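Local structure of putative acetyltransferase (Nocardia farcinica, 3D9W) at residues A32-T37 with T126-R131. The protein probably transfers acetyl groups to arylamines as an arylamine N-acetyltransferase. Residues are numbered along the deposited sequence; the frame is centred on the assembly and turned at random.
Sequences APTLAT and TADDDR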
loop_
_atom_site.group_PDB
_atom_site.type_symbol
_atom_site.label_atom_id
_atom_site.label_comp_id
_atom_site.label_asym_id
_atom_site.label_seq_id
_atom_site.Cartn_x
_atom_site.Cartn_y
_atom_site.Cartn_z
ATOM N N ALA A 32 6.236 15.122 16.112
ATOM C CA ALA A 32 7.628 15.356 15.758
ATOM C C ALA A 32 8.136 14.126 15.018
ATOM O O ALA A 32 7.523 13.051 15.088
ATOM C CB ALA A 32 8.460 15.584 17.015
ATOM N N PRO A 33 9.264 14.269 14.297
ATOM C CA PRO A 33 9.896 13.193 13.526
ATOM C C PRO A 33 10.659 12.164 14.356
ATOM O O PRO A 33 11.846 11.927 14.121
ATOM C CB PRO A 33 10.813 13.952 12.575
ATOM C CG PRO A 33 11.224 15.126 13.395
ATOM C CD PRO A 33 9.920 15.558 14.020
ATOM N N THR A 34 9.971 11.548 15.312
ATOM C CA THR A 34 10.574 10.540 16.178
ATOM C C THR A 34 10.147 9.139 15.740
ATOM O O THR A 34 9.066 8.960 15.158
ATOM C CB THR A 34 10.166 10.761 17.665
ATOM O OG1 THR A 34 8.746 10.597 17.819
ATOM C CG2 THR A 34 10.563 12.175 18.117
ATOM N N LEU A 35 11.002 8.150 15.999
ATOM C CA LEU A 35 10.694 6.770 15.630
ATOM C C LEU A 35 9.358 6.361 16.240
ATOM O O LEU A 35 8.638 5.540 15.666
ATOM C CB LEU A 35 11.795 5.803 16.110
ATOM C CG LEU A 35 11.551 4.298 15.887
ATOM C CD1 LEU A 35 11.394 4.002 14.403
ATOM C CD2 LEU A 35 12.702 3.501 16.452
ATOM N N ALA A 36 9.038 6.932 17.402
ATOM C CA ALA A 36 7.785 6.623 18.084
ATOM C C ALA A 36 6.607 7.058 17.222
ATOM O O ALA A 36 5.609 6.343 17.104
ATOM C CB ALA A 36 7.734 7.313 19.431
ATOM N N THR A 37 6.733 8.231 16.613
ATOM C CA THR A 37 5.695 8.757 15.742
ATOM C C THR A 37 5.588 7.915 14.467
ATOM O O THR A 37 4.492 7.533 14.053
ATOM C CB THR A 37 5.995 10.222 15.369
ATOM O OG1 THR A 37 5.614 11.067 16.460
ATOM C CG2 THR A 37 5.246 10.632 14.102
ATOM N N THR A 126 14.486 9.036 10.897
ATOM C CA THR A 126 13.968 9.832 12.000
ATOM C C THR A 126 15.016 10.795 12.536
ATOM O O THR A 126 16.137 10.861 12.027
ATOM C CB THR A 126 13.460 8.947 13.172
ATOM O OG1 THR A 126 14.557 8.559 14.018
ATOM C CG2 THR A 126 12.754 7.710 12.624
ATOM N N ALA A 127 14.643 11.535 13.576
ATOM C CA ALA A 127 15.529 12.524 14.180
ATOM C C ALA A 127 16.260 11.995 15.417
ATOM O O ALA A 127 17.033 12.721 16.050
ATOM C CB ALA A 127 14.726 13.767 14.542
ATOM N N ASP A 128 16.027 10.728 15.747
ATOM C CA ASP A 128 16.644 10.115 16.915
ATOM C C ASP A 128 18.003 9.500 16.596
ATOM O O ASP A 128 18.917 9.517 17.427
ATOM C CB ASP A 128 15.717 9.039 17.469
ATOM C CG ASP A 128 14.253 9.466 17.452
ATOM O OD1 ASP A 128 13.917 10.494 18.088
ATOM O OD2 ASP A 128 13.439 8.774 16.792
ATOM N N ASP A 129 18.141 8.956 15.394
ATOM C CA ASP A 129 19.397 8.334 15.012
ATOM C C ASP A 129 19.511 8.168 13.504
ATOM O O ASP A 129 18.681 8.678 12.749
ATOM C CB ASP A 129 19.521 6.977 15.700
ATOM C CG ASP A 129 18.422 6.019 15.287
ATOM O OD1 ASP A 129 18.357 5.710 14.070
ATOM O OD2 ASP A 129 17.630 5.584 16.166
ATOM N N ASP A 130 20.522 7.424 13.070
ATOM C CA ASP A 130 20.768 7.237 11.649
ATOM C C ASP A 130 20.161 5.982 11.037
ATOM O O ASP A 130 20.455 5.655 9.888
ATOM C CB ASP A 130 22.277 7.235 11.390
ATOM C CG ASP A 130 23.057 8.070 12.410
ATOM O OD1 ASP A 130 23.908 8.882 11.972
ATOM O OD2 ASP A 130 22.835 7.904 13.645
ATOM N N ARG A 131 19.325 5.273 11.786
ATOM C CA ARG A 131 18.724 4.054 11.259
ATOM C C ARG A 131 17.790 4.375 10.123
ATOM O O ARG A 131 17.140 5.403 10.125
ATOM C CB ARG A 131 17.977 3.307 12.348
ATOM C CG ARG A 131 18.899 2.624 13.319
ATOM C CD ARG A 131 18.396 2.800 14.711
ATOM N NE ARG A 131 17.572 1.699 15.174
ATOM C CZ ARG A 131 16.671 1.842 16.135
ATOM N NH1 ARG A 131 16.500 3.044 16.684
ATOM N NH2 ARG A 131 15.970 0.795 16.574
#
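At the capped N-terminus of helix 35-48, the backbone of Pro33 and Leu35 meets Ala127 and Asp128 in the hairpin loop that joins antiparallel strands 117-125 and 132-135 of the large sheet. This is a surface contact far from the centre of the chain, and two hydrogen bonds carry it, running in opposite senses. Ala127 N donates to Pro33 O at 2.9 Å, while Leu35 N donates a hydrogen bond to Asp128 OD2 at 2.6 Å, with an N-H...O angle of 164°. The first-turn amide at Leu35 is therefore taken by an acidic side chain from the loop, and the carboxylate probably interacts favourably with the positive end of the helix dipole. Thr34 is the N-cap itself; its OG1 accepts a weak bond from Thr37 N.

Asp128 OD2 is gripped twice: Thr126 OG1 also donates to it, at 3.0 Å and from above the carboxylate plane, which probably helps to fix the rotation of the carboxylate. Thr126 chi1 of 83° sets the hydroxyl between its backbone N and carbonyl carbon, within reach of Asp128, and leaves CG2 anti to the carbonyl carbon, 3.8 Å from Leu35 CA. Pro33 CG packs on the Ala127 methyl, and Phe98 backs both Pro33 and Thr126; Trp133 of strand 132-135 touches Leu35 and Thr126.

Farther along, Asp129 closes an Asx turn through OD1 to Arg131 N and salt-bridges Arg131 with its other oxygen. The bent arginine chain crosses the leucine side chain at about a right angle, its NH1 3.8 Å from Leu35 CD2.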